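PDB 5T9X: glycoside Hydrolase from Bacteroides uniformis, which probably hydrolyses agarose as a family 16 glycoside hydrolase in the agarose-degrading pathway of this human gut symbiont. Local coordinates for residues V59-G62 / K66-L69; Y95-W100 / P184-E189; A168-A171 / A176-V179; G197-V202 / I246-F251; H207-P212 / Q306-I311. All coordinates share one frame; numbering follows the deposited sequence.

Interaction 1: V59-G62 / K66-L69; sequences VSAG and KWEL
A61 and K66 bring the two backbones together, their CA atoms 5.3 Å apart where the irregular chain of 59-62 passes the start of strand 65-69. An ST turn shapes this loop: S60 OG accepts from G62 N at 3.0 Å, and G62 follows with a positive phi at which a side chain would jam against the preceding carbonyl oxygen. W67 carries the contact from the strand. Its CG lies anti to the carbonyl carbon (chi1 -70°), which swings the indole back over the loop. There NE1 donates to V59 O at 2.9 Å; the nitrogen sits in the carbonyl plane, the oxygen is tilted a little from the ring plane, and the bond is bent at 143°. A61 CB lies over one face in a CH-pi contact, 3.6 Å from the centroid of the W67 five-membered ring and only 12° off its normal. V59 adds an apolar touch, its CG1 4.0 Å from W67 CZ2, the two side chains crossing near a right angle. Beyond the loop, Y257 meets the indole edge-to-face, and Y337 and P339 of strand 329-341 also pack on it. A leucine in place of W67 would probably leave V59 O without this donor and A61 CB without a flat surface to rest on. One bond at the indole's N-H edge and one contact over its face thus tie the leading loop to the strand it precedes.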
# COMPACT_ATOMS: atom_id res chain seq x y z
N VAL A 59 18.15 8.53 -3.20
CA VAL A 59 18.41 9.02 -4.55
C VAL A 59 18.61 10.53 -4.50
O VAL A 59 18.06 11.19 -3.63
CB VAL A 59 17.25 8.63 -5.50
CG1 VAL A 59 15.89 9.08 -4.96
CG2 VAL A 59 17.49 9.13 -6.93
N SER A 60 19.41 11.04 -5.42
CA SER A 60 19.68 12.47 -5.50
C SER A 60 18.46 13.26 -5.96
O SER A 60 17.69 12.81 -6.81
CB SER A 60 20.84 12.77 -6.46
OG SER A 60 20.92 14.17 -6.69
N ALA A 61 18.34 14.47 -5.43
CA ALA A 61 17.23 15.34 -5.76
C ALA A 61 17.42 16.02 -7.13
O ALA A 61 16.50 16.66 -7.66
CB ALA A 61 17.03 16.38 -4.67
N GLY A 62 18.61 15.87 -7.70
CA GLY A 62 18.90 16.47 -8.97
C GLY A 62 19.93 17.56 -8.80
O GLY A 62 20.22 18.05 -7.68
N LYS A 66 17.77 20.13 -3.54
CA LYS A 66 17.76 19.34 -2.32
C LYS A 66 16.34 18.80 -2.04
O LYS A 66 15.38 19.25 -2.63
CB LYS A 66 18.27 20.20 -1.15
CG LYS A 66 17.26 21.22 -0.69
CD LYS A 66 17.78 22.24 0.28
CE LYS A 66 16.66 23.22 0.57
NZ LYS A 66 17.08 24.32 1.46
N TRP A 67 16.24 17.86 -1.12
CA TRP A 67 14.97 17.27 -0.72
C TRP A 67 14.34 18.10 0.37
O TRP A 67 15.03 18.51 1.25
CB TRP A 67 15.20 15.86 -0.18
CG TRP A 67 15.59 14.91 -1.23
CD1 TRP A 67 16.81 14.33 -1.40
CD2 TRP A 67 14.76 14.44 -2.28
NE1 TRP A 67 16.79 13.51 -2.51
CE2 TRP A 67 15.55 13.56 -3.07
CE3 TRP A 67 13.43 14.68 -2.65
CZ2 TRP A 67 15.04 12.92 -4.20
CZ3 TRP A 67 12.92 14.03 -3.76
CH2 TRP A 67 13.73 13.15 -4.52
N GLU A 68 13.03 18.31 0.32
CA GLU A 68 12.31 19.02 1.34
C GLU A 68 11.19 18.11 1.88
O GLU A 68 10.30 17.67 1.15
CB GLU A 68 11.75 20.31 0.76
CG GLU A 68 10.77 21.06 1.64
CD GLU A 68 10.17 22.26 0.92
OE1 GLU A 68 10.88 23.31 0.83
OE2 GLU A 68 9.00 22.15 0.42
N LEU A 69 11.23 17.87 3.19
CA LEU A 69 10.23 17.08 3.85
C LEU A 69 8.88 17.77 3.75
O LEU A 69 8.80 18.97 3.93
CB LEU A 69 10.62 16.90 5.30
CG LEU A 69 9.72 15.99 6.12
CD1 LEU A 69 9.88 14.52 5.69
CD2 LEU A 69 10.04 16.19 7.58

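Interaction 2: Y95-W100 / P184-E189; sequences YYHANW and PDDTQE
H97 and P184 mark the closest backbone approach, with CA atoms 7.3 Å apart, so the loop 95-100 and the turn leading into strand 188-195 meet mainly through side chains. H97 reaches across with CG between its backbone N and carbonyl carbon (chi1 78°), presenting the CE1-NE2 edge of the imidazole. D186 OD1 lies near the ring plane, 3.1 Å from H97 CE1 and 3.2 Å from H97 NE2; ring and carboxylate planes are 29° apart. P184 CA adds a looser touch to the ring, 4.0 Å from H97 NE2. Behind the histidine, H97 ND1 lies over one face of the Y96 ring, whose hydroxyl ends near the same carboxylate, Y96 OH 3.9 Å from D186 OD1. The turn is held from within: D185 OD1 takes T187 N at 3.0 Å in an Asx turn and T187 OG1 at 2.6 Å, both from one face of its plane, while D185 OD2 forms a salt bridge with K295. The turn leads into strand 188-195, where E189 and D191 fit the start of the E-x-D-x-x-E signature of glycoside hydrolase family 16. The carboxylate oxygen would probably be drawn to the polarised imidazole edge, in a small polar contact at the surface with little apolar burial.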
# COMPACT_ATOMS: atom_id res chain seq x y z
N TYR A 95 -10.86 6.14 6.72
CA TYR A 95 -11.61 5.42 5.70
C TYR A 95 -10.94 5.62 4.35
O TYR A 95 -9.93 6.29 4.27
CB TYR A 95 -13.08 5.89 5.66
CG TYR A 95 -14.05 4.79 5.29
CD1 TYR A 95 -14.34 3.76 6.16
CD2 TYR A 95 -14.67 4.77 4.04
CE1 TYR A 95 -15.22 2.74 5.81
CE2 TYR A 95 -15.56 3.76 3.68
CZ TYR A 95 -15.85 2.76 4.57
OH TYR A 95 -16.72 1.75 4.22
N TYR A 96 -11.47 4.98 3.32
CA TYR A 96 -11.04 5.14 1.92
C TYR A 96 -11.51 6.49 1.46
O TYR A 96 -12.40 7.05 2.09
CB TYR A 96 -11.69 4.02 1.10
CG TYR A 96 -11.37 3.87 -0.37
CD1 TYR A 96 -10.11 3.46 -0.80
CD2 TYR A 96 -12.37 4.00 -1.33
CE1 TYR A 96 -9.85 3.25 -2.16
CE2 TYR A 96 -12.11 3.80 -2.68
CZ TYR A 96 -10.87 3.42 -3.09
OH TYR A 96 -10.66 3.22 -4.42
N HIS A 97 -10.95 6.97 0.36
CA HIS A 97 -11.25 8.31 -0.17
C HIS A 97 -12.70 8.53 -0.74
O HIS A 97 -13.03 9.63 -1.16
CB HIS A 97 -10.12 8.79 -1.15
CG HIS A 97 -10.14 8.22 -2.55
ND1 HIS A 97 -11.20 7.51 -3.08
CD2 HIS A 97 -9.23 8.33 -3.55
CE1 HIS A 97 -10.92 7.16 -4.32
NE2 HIS A 97 -9.74 7.66 -4.63
N ALA A 98 -13.52 7.49 -0.76
CA ALA A 98 -14.90 7.53 -1.28
C ALA A 98 -15.69 6.56 -0.41
O ALA A 98 -15.08 5.76 0.31
CB ALA A 98 -14.95 7.09 -2.75
N ASN A 99 -17.01 6.60 -0.49
CA ASN A 99 -17.82 5.75 0.37
C ASN A 99 -17.98 4.31 -0.19
O ASN A 99 -19.05 3.89 -0.58
CB ASN A 99 -19.16 6.43 0.65
CG ASN A 99 -19.93 5.76 1.78
OD1 ASN A 99 -19.45 4.81 2.44
ND2 ASN A 99 -21.15 6.24 2.01
N TRP A 100 -16.88 3.58 -0.19
CA TRP A 100 -16.79 2.19 -0.65
C TRP A 100 -16.18 1.37 0.46
O TRP A 100 -15.16 1.78 1.04
CB TRP A 100 -15.89 2.11 -1.87
CG TRP A 100 -15.74 0.75 -2.46
CD1 TRP A 100 -16.73 -0.14 -2.71
CD2 TRP A 100 -14.54 0.14 -2.92
NE1 TRP A 100 -16.23 -1.27 -3.29
CE2 TRP A 100 -14.88 -1.13 -3.43
CE3 TRP A 100 -13.20 0.53 -2.95
CZ2 TRP A 100 -13.93 -2.01 -3.96
CZ3 TRP A 100 -12.25 -0.37 -3.47
CH2 TRP A 100 -12.63 -1.62 -3.96
N PRO A 184 -8.02 10.97 -7.20
CA PRO A 184 -9.46 10.98 -6.77
C PRO A 184 -10.46 10.49 -7.83
O PRO A 184 -11.48 9.98 -7.44
CB PRO A 184 -9.74 12.45 -6.41
CG PRO A 184 -8.41 13.04 -6.19
CD PRO A 184 -7.39 12.28 -6.97
N ASP A 185 -10.15 10.62 -9.13
CA ASP A 185 -11.04 10.14 -10.21
C ASP A 185 -10.90 8.62 -10.55
O ASP A 185 -11.53 8.13 -11.50
CB ASP A 185 -10.86 11.01 -11.47
CG ASP A 185 -9.58 10.71 -12.26
OD1 ASP A 185 -8.77 9.82 -11.86
OD2 ASP A 185 -9.36 11.37 -13.30
N ASP A 186 -10.04 7.92 -9.78
CA ASP A 186 -9.81 6.47 -9.87
C ASP A 186 -9.20 6.00 -11.19
O ASP A 186 -9.35 4.85 -11.55
CB ASP A 186 -11.08 5.67 -9.53
CG ASP A 186 -11.56 5.86 -8.06
OD1 ASP A 186 -10.72 5.96 -7.14
OD2 ASP A 186 -12.79 5.90 -7.81
N THR A 187 -8.46 6.87 -11.89
CA THR A 187 -7.84 6.48 -13.18
C THR A 187 -6.35 6.17 -13.11
O THR A 187 -5.79 5.62 -14.06
CB THR A 187 -8.06 7.56 -14.27
OG1 THR A 187 -7.43 8.80 -13.88
CG2 THR A 187 -9.57 7.78 -14.51
N GLN A 188 -5.68 6.56 -12.02
CA GLN A 188 -4.24 6.39 -11.91
C GLN A 188 -3.84 6.00 -10.48
O GLN A 188 -4.29 6.59 -9.50
CB GLN A 188 -3.51 7.66 -12.31
CG GLN A 188 -3.80 8.10 -13.72
CD GLN A 188 -3.01 9.33 -14.12
OE1 GLN A 188 -2.15 9.82 -13.39
NE2 GLN A 188 -3.32 9.85 -15.27
N GLU A 189 -2.95 5.03 -10.40
CA GLU A 189 -2.60 4.43 -9.15
C GLU A 189 -1.12 4.05 -9.20
O GLU A 189 -0.66 3.58 -10.23
CB GLU A 189 -3.50 3.22 -8.97
CG GLU A 189 -3.25 2.40 -7.74
CD GLU A 189 -4.05 1.11 -7.72
OE1 GLU A 189 -5.26 1.16 -8.10
OE2 GLU A 189 -3.47 0.06 -7.31

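Interaction 3: A168-A171 / A176-V179; sequences AKIA and ASDV
A171 and S177 form a buried contact of side chain with backbone, where the end of strand 162-169 runs into the loop that crosses to strand 176-182. The two strands belong to different sheets of the beta sandwich, a fold consistent with the jelly roll of family 16 hydrolases, so the contact lies where the chain passes from one sheet to the other. S177 directs its CB at the other segment, and with OG anti to its own carbonyl carbon (chi1 -56°) the hydroxyl comes to rest against the connecting loop. A171 N donates to S177 OG at 3.0 Å, nearly straight at 159°. Water 1 lies 2.7 Å from S177 OG and donates to A171 O at 2.9 Å, so the hydroxyl serves the amide directly and the carbonyl through the water. In this way a buried polar side chain meets both peptide groups of A171. Apolar atoms close in around it: A171 CB is 3.4 Å from S177 OG, and I170 CG2 is 3.8 Å from the same oxygen. Next to it, the backbone of S177 bonds to A195 of strand 188-195 and that of A176 to E304 of strand 298-304, while A168, S177 and V179 all lie on F329 of strand 329-341.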
# COMPACT_ATOMS: atom_id res chain seq x y z
N ALA A 168 7.57 -0.33 7.38
CA ALA A 168 6.39 -1.13 7.65
C ALA A 168 6.71 -2.58 7.88
O ALA A 168 7.69 -3.13 7.32
CB ALA A 168 5.45 -1.01 6.49
N LYS A 169 5.86 -3.21 8.66
CA LYS A 169 5.96 -4.62 8.93
C LYS A 169 4.71 -5.31 8.39
O LYS A 169 3.62 -5.21 8.97
CB LYS A 169 6.11 -4.85 10.43
CG LYS A 169 6.35 -6.29 10.82
CD LYS A 169 6.71 -6.32 12.30
CE LYS A 169 7.48 -7.56 12.71
NZ LYS A 169 6.55 -8.72 12.65
N ILE A 170 4.90 -6.03 7.30
CA ILE A 170 3.81 -6.67 6.60
C ILE A 170 3.14 -7.70 7.50
O ILE A 170 3.81 -8.46 8.21
CB ILE A 170 4.34 -7.31 5.31
CG1 ILE A 170 4.67 -6.21 4.30
CG2 ILE A 170 3.35 -8.31 4.73
CD1 ILE A 170 5.72 -6.62 3.29
N ALA A 171 1.81 -7.74 7.48
CA ALA A 171 1.09 -8.61 8.38
C ALA A 171 1.36 -10.08 8.06
O ALA A 171 1.43 -10.45 6.90
CB ALA A 171 -0.41 -8.33 8.31
N ALA A 176 -3.93 -8.89 2.32
CA ALA A 176 -2.98 -7.97 1.73
C ALA A 176 -2.66 -6.86 2.73
O ALA A 176 -3.56 -6.36 3.39
CB ALA A 176 -3.54 -7.36 0.47
N SER A 177 -1.38 -6.52 2.85
CA SER A 177 -0.92 -5.29 3.53
C SER A 177 -0.49 -4.30 2.45
O SER A 177 0.33 -4.66 1.58
CB SER A 177 0.26 -5.62 4.44
OG SER A 177 -0.04 -6.64 5.38
N ASP A 178 -1.07 -3.09 2.46
CA ASP A 178 -0.95 -2.16 1.32
C ASP A 178 -0.62 -0.73 1.71
O ASP A 178 -1.27 -0.14 2.60
CB ASP A 178 -2.26 -2.05 0.53
CG ASP A 178 -2.74 -3.39 -0.06
OD1 ASP A 178 -1.99 -4.05 -0.83
OD2 ASP A 178 -3.89 -3.76 0.24
N VAL A 179 0.34 -0.17 0.98
CA VAL A 179 0.62 1.28 0.98
C VAL A 179 0.63 1.72 -0.47
O VAL A 179 1.40 1.20 -1.26
CB VAL A 179 1.99 1.60 1.63
CG1 VAL A 179 2.27 3.10 1.63
CG2 VAL A 179 2.00 1.08 3.05
O HOH W 1 -0.13 -9.22 4.74

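Interaction 4: G197-V202 / I246-F251; sequences GSDRVV and IWRNDF
R248 grips the carbonyl of G197, joining a 3-10 turn, 247-249, to a loop shaped by an ST turn in which S198 OG accepts from R200 N at 2.9 Å. Both loops lie at one end of the beta sandwich, and their closest CA atoms, those of G197 and R248, are 5.2 Å apart. The hydrogen bonds to the carbonyl come side-on: R248 NE and R248 NH2 each reach G197 O at 2.9 Å, both bent, with the oxygen close to the guanidinium plane. The arginine chain is bent at chi2 and chi3 (-132° and -67°), which turns that edge of the group back onto the loop. A salt bridge adds the charged part of the contact. R248 NH2 points its other N-H at D199 OD1, 2.7 Å away and almost straight, so this one nitrogen serves a backbone and a side-chain oxygen; the aspartate would probably stabilise the charge of the guanidinium. Within its own segment, I246 CG2 covers one face of the R248 guanidinium, 3.6 Å above its plane. Around the pair, R248 O accepts from K169 NZ, and R200 makes a salt bridge to E320. The carboxylate of D199 stands nearly perpendicular to the guanidinium, planes 83° apart, so R248 NH2 meets D199 OD1 from above the carboxylate plane.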
# COMPACT_ATOMS: atom_id res chain seq x y z
N GLY A 197 1.82 -11.69 3.66
CA GLY A 197 2.85 -12.17 4.56
C GLY A 197 2.76 -13.59 5.10
O GLY A 197 3.75 -14.09 5.64
N SER A 198 1.61 -14.24 4.96
CA SER A 198 1.42 -15.60 5.53
C SER A 198 2.14 -16.68 4.73
O SER A 198 2.37 -16.50 3.53
CB SER A 198 -0.06 -15.93 5.64
OG SER A 198 -0.25 -17.30 5.84
N ASP A 199 2.50 -17.78 5.41
CA ASP A 199 3.02 -18.98 4.73
C ASP A 199 1.96 -19.73 3.97
O ASP A 199 2.29 -20.47 3.07
CB ASP A 199 3.68 -19.97 5.69
CG ASP A 199 4.99 -19.43 6.26
OD1 ASP A 199 5.80 -18.81 5.51
OD2 ASP A 199 5.21 -19.60 7.49
N ARG A 200 0.68 -19.55 4.32
CA ARG A 200 -0.37 -20.18 3.52
C ARG A 200 -0.47 -19.51 2.13
O ARG A 200 -0.84 -18.33 2.01
CB ARG A 200 -1.70 -20.19 4.28
CG ARG A 200 -2.77 -21.06 3.61
CD ARG A 200 -3.82 -21.57 4.59
NE ARG A 200 -4.62 -20.48 5.17
CZ ARG A 200 -5.65 -19.88 4.56
NH1 ARG A 200 -6.31 -18.90 5.17
NH2 ARG A 200 -6.01 -20.24 3.33
N VAL A 201 -0.13 -20.27 1.09
CA VAL A 201 -0.10 -19.74 -0.29
C VAL A 201 -0.76 -20.64 -1.32
O VAL A 201 -0.61 -20.43 -2.53
CB VAL A 201 1.36 -19.50 -0.74
CG1 VAL A 201 2.02 -18.43 0.12
CG2 VAL A 201 2.19 -20.78 -0.67
N VAL A 202 -1.48 -21.66 -0.86
CA VAL A 202 -2.04 -22.64 -1.76
C VAL A 202 -3.52 -22.41 -1.75
O VAL A 202 -4.13 -22.34 -0.67
CB VAL A 202 -1.71 -24.10 -1.35
CG1 VAL A 202 -2.01 -25.05 -2.51
CG2 VAL A 202 -0.25 -24.25 -0.94
N ILE A 246 12.09 -12.94 3.98
CA ILE A 246 10.70 -13.06 4.33
C ILE A 246 10.31 -11.74 4.99
O ILE A 246 10.58 -11.56 6.18
CB ILE A 246 10.47 -14.23 5.32
CG1 ILE A 246 11.11 -15.55 4.81
CG2 ILE A 246 8.99 -14.40 5.67
CD1 ILE A 246 10.75 -15.94 3.39
N TRP A 247 9.63 -10.87 4.23
CA TRP A 247 9.40 -9.47 4.62
C TRP A 247 8.56 -9.27 5.91
O TRP A 247 8.80 -8.34 6.68
CB TRP A 247 8.81 -8.67 3.42
CG TRP A 247 9.63 -8.83 2.15
CD1 TRP A 247 9.34 -9.63 1.08
CD2 TRP A 247 10.90 -8.22 1.86
NE1 TRP A 247 10.34 -9.54 0.14
CE2 TRP A 247 11.31 -8.69 0.59
CE3 TRP A 247 11.71 -7.31 2.53
CZ2 TRP A 247 12.50 -8.28 -0.02
CZ3 TRP A 247 12.89 -6.90 1.93
CH2 TRP A 247 13.28 -7.39 0.67
N ARG A 248 7.55 -10.12 6.10
CA ARG A 248 6.81 -10.30 7.37
C ARG A 248 7.63 -10.20 8.68
O ARG A 248 7.13 -9.74 9.72
CB ARG A 248 6.19 -11.72 7.30
CG ARG A 248 5.85 -12.37 8.64
CD ARG A 248 6.36 -13.79 8.71
NE ARG A 248 5.64 -14.59 7.76
CZ ARG A 248 5.93 -15.83 7.42
NH1 ARG A 248 6.96 -16.48 7.93
NH2 ARG A 248 5.16 -16.43 6.53
N ASN A 249 8.85 -10.69 8.66
CA ASN A 249 9.63 -10.85 9.88
C ASN A 249 10.19 -9.58 10.47
O ASN A 249 10.64 -9.61 11.59
CB ASN A 249 10.77 -11.87 9.66
CG ASN A 249 10.26 -13.29 9.45
OD1 ASN A 249 9.14 -13.63 9.82
ND2 ASN A 249 11.08 -14.11 8.84
N ASP A 250 10.20 -8.49 9.74
CA ASP A 250 10.70 -7.25 10.29
C ASP A 250 10.10 -6.02 9.61
O ASP A 250 9.31 -6.16 8.66
CB ASP A 250 12.23 -7.25 10.18
CG ASP A 250 12.90 -6.67 11.42
OD1 ASP A 250 12.47 -5.59 11.94
OD2 ASP A 250 13.86 -7.33 11.88
N PHE A 251 10.44 -4.84 10.14
CA PHE A 251 10.21 -3.56 9.48
C PHE A 251 11.16 -3.40 8.30
O PHE A 251 12.33 -3.78 8.37
CB PHE A 251 10.33 -2.38 10.46
CG PHE A 251 9.17 -2.30 11.42
CD1 PHE A 251 8.03 -1.56 11.10
CD2 PHE A 251 9.19 -3.02 12.62
CE1 PHE A 251 6.94 -1.50 11.97
CE2 PHE A 251 8.11 -2.99 13.49
CZ PHE A 251 6.98 -2.21 13.17

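Interaction 5: H207-P212 / Q306-I311; sequences HKFYGP and QSWRAI
F209 slides its ring in beside W308 and the aliphatic chain of R309, meeting them by side chains alone, since even the nearest CA atoms, those of F209 and R309, are 8.4 Å apart. With CG anti to its carbonyl carbon (chi1 -70°), F209 extends toward the helix, and its CE1 comes within 3.6 Å of W308 CZ3. The tryptophan atom lies at the edge of the phenyl ring, near its plane; the two rings are inclined at 33° with centroids 5.8 Å apart, an oblique pair. W308 has CG between its backbone N and carbonyl carbon (chi1 59°), an arrangement that leaves R309 CG over one face of the indole. The same R309 CG is 3.8 Å from F209 CE1, and thus touches both aromatic groups. The contact joins the loop between strands 188-195 and 215-224 to the short helix 307-310 that follows strand 298-304, all three strands being in one sheet of the beta sandwich. Q306 is at the helix N-cap position, with A310 N bonded to Q306 O at 2.8 Å. The R309 guanidinium stands almost perpendicular to the F209 ring. Water 2, at the guanidinium edge, accepts from R309 NH1 at 2.7 Å and donates to Y210 O at 2.8 Å. R309 NH2 goes instead to T174 O, and Y196 supplies a cation-pi partner. An alanine in place of F209 would probably leave W308 CZ3 and R309 CG without the phenyl edge they touch, opening a gap between loop and helix. The ring of Y210 stacks on W238.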
# COMPACT_ATOMS: atom_id res chain seq x y z
N HIS A 207 -4.49 -22.87 -8.35
CA HIS A 207 -3.37 -21.91 -8.44
C HIS A 207 -2.27 -22.11 -7.35
O HIS A 207 -2.52 -22.57 -6.23
CB HIS A 207 -3.92 -20.46 -8.33
CG HIS A 207 -4.80 -20.02 -9.48
ND1 HIS A 207 -4.30 -19.57 -10.68
CD2 HIS A 207 -6.15 -19.90 -9.57
CE1 HIS A 207 -5.30 -19.23 -11.48
NE2 HIS A 207 -6.43 -19.42 -10.83
N LYS A 208 -1.04 -21.75 -7.72
CA LYS A 208 -0.03 -21.29 -6.75
C LYS A 208 -0.18 -19.75 -6.69
O LYS A 208 -0.51 -19.10 -7.69
CB LYS A 208 1.37 -21.72 -7.18
N PHE A 209 -0.02 -19.18 -5.49
CA PHE A 209 0.00 -17.72 -5.32
C PHE A 209 1.39 -17.23 -4.89
O PHE A 209 2.20 -17.99 -4.35
CB PHE A 209 -1.05 -17.29 -4.31
CG PHE A 209 -2.46 -17.44 -4.80
CD1 PHE A 209 -3.16 -16.36 -5.30
CD2 PHE A 209 -3.09 -18.69 -4.78
CE1 PHE A 209 -4.46 -16.51 -5.77
CE2 PHE A 209 -4.39 -18.85 -5.23
CZ PHE A 209 -5.09 -17.76 -5.73
N TYR A 210 1.67 -15.96 -5.16
CA TYR A 210 2.94 -15.35 -4.74
C TYR A 210 2.99 -15.29 -3.20
O TYR A 210 2.00 -14.96 -2.53
CB TYR A 210 3.14 -13.96 -5.39
CG TYR A 210 3.56 -14.01 -6.87
CD1 TYR A 210 4.84 -14.43 -7.24
CD2 TYR A 210 2.71 -13.61 -7.88
CE1 TYR A 210 5.25 -14.46 -8.58
CE2 TYR A 210 3.10 -13.63 -9.22
CZ TYR A 210 4.37 -14.06 -9.57
OH TYR A 210 4.76 -14.10 -10.91
N GLY A 211 4.16 -15.65 -2.68
CA GLY A 211 4.34 -15.89 -1.24
C GLY A 211 4.99 -14.76 -0.46
O GLY A 211 5.13 -13.65 -0.96
N PRO A 212 5.41 -15.06 0.78
CA PRO A 212 5.89 -14.06 1.71
C PRO A 212 7.34 -13.62 1.49
O PRO A 212 7.86 -12.83 2.28
CB PRO A 212 5.74 -14.76 3.06
CG PRO A 212 5.96 -16.19 2.76
CD PRO A 212 5.34 -16.40 1.41
N GLN A 306 -8.62 -9.63 -0.54
CA GLN A 306 -8.84 -9.37 -1.96
C GLN A 306 -9.66 -10.48 -2.60
O GLN A 306 -9.45 -11.64 -2.29
CB GLN A 306 -7.51 -9.22 -2.67
CG GLN A 306 -6.82 -7.92 -2.34
CD GLN A 306 -5.41 -7.84 -2.91
OE1 GLN A 306 -4.83 -8.85 -3.29
NE2 GLN A 306 -4.86 -6.64 -2.93
N SER A 307 -10.56 -10.10 -3.51
CA SER A 307 -11.55 -11.02 -4.09
C SER A 307 -10.97 -12.25 -4.77
O SER A 307 -11.34 -13.37 -4.44
CB SER A 307 -12.46 -10.27 -5.06
OG SER A 307 -13.01 -9.13 -4.43
N TRP A 308 -10.08 -12.03 -5.72
CA TRP A 308 -9.42 -13.10 -6.48
C TRP A 308 -8.68 -14.13 -5.62
O TRP A 308 -8.55 -15.32 -5.99
CB TRP A 308 -8.47 -12.50 -7.52
CG TRP A 308 -7.37 -11.61 -6.94
CD1 TRP A 308 -7.48 -10.30 -6.50
CD2 TRP A 308 -5.99 -11.96 -6.79
NE1 TRP A 308 -6.26 -9.84 -6.06
CE2 TRP A 308 -5.33 -10.83 -6.22
CE3 TRP A 308 -5.23 -13.12 -7.07
CZ2 TRP A 308 -3.94 -10.84 -5.93
CZ3 TRP A 308 -3.84 -13.13 -6.76
CH2 TRP A 308 -3.22 -11.99 -6.20
N ARG A 309 -8.20 -13.69 -4.46
CA ARG A 309 -7.60 -14.59 -3.49
C ARG A 309 -8.65 -15.25 -2.61
O ARG A 309 -8.54 -16.43 -2.28
CB ARG A 309 -6.60 -13.86 -2.62
CG ARG A 309 -5.29 -13.66 -3.35
CD ARG A 309 -4.44 -12.64 -2.65
NE ARG A 309 -4.14 -13.04 -1.28
CZ ARG A 309 -3.16 -13.86 -0.91
NH1 ARG A 309 -2.34 -14.42 -1.80
NH2 ARG A 309 -2.99 -14.12 0.39
N ALA A 310 -9.65 -14.48 -2.21
CA ALA A 310 -10.67 -15.00 -1.30
C ALA A 310 -11.51 -16.09 -1.98
O ALA A 310 -11.88 -17.10 -1.38
CB ALA A 310 -11.56 -13.89 -0.78
N ILE A 311 -11.79 -15.90 -3.25
CA ILE A 311 -12.57 -16.86 -3.97
C ILE A 311 -11.87 -18.22 -4.14
O ILE A 311 -12.54 -19.21 -4.37
CB ILE A 311 -13.02 -16.26 -5.30
CG1 ILE A 311 -14.34 -16.89 -5.72
CG2 ILE A 311 -11.93 -16.37 -6.34
CD1 ILE A 311 -15.02 -16.09 -6.80
O HOH W 2 -0.20 -15.97 -1.10

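Interaction 3 is buried near the middle of the chain, interactions 4 and 5 are partly buried, and interactions 1 and 2 lie at the surface. Interactions 2 and 3 draw on adjacent strands of one sheet, 188-195 and 176-182. Interactions 4 and 5 share the long connection between strands 188-195 and 215-224; they touch, V201 with F209 and W247 with P212 by probable backbone bonds, and interaction 4 also meets interaction 3 through K169 and R248. Interaction 1 stands apart, its centre about 37 Å from that of interaction 5. Chemistry follows place: a hydroxyl with a water in the core; in the partly buried contacts a salt bridge in one, aromatic packing with a water bridge in the other; an indole or an imidazole edge at the surface.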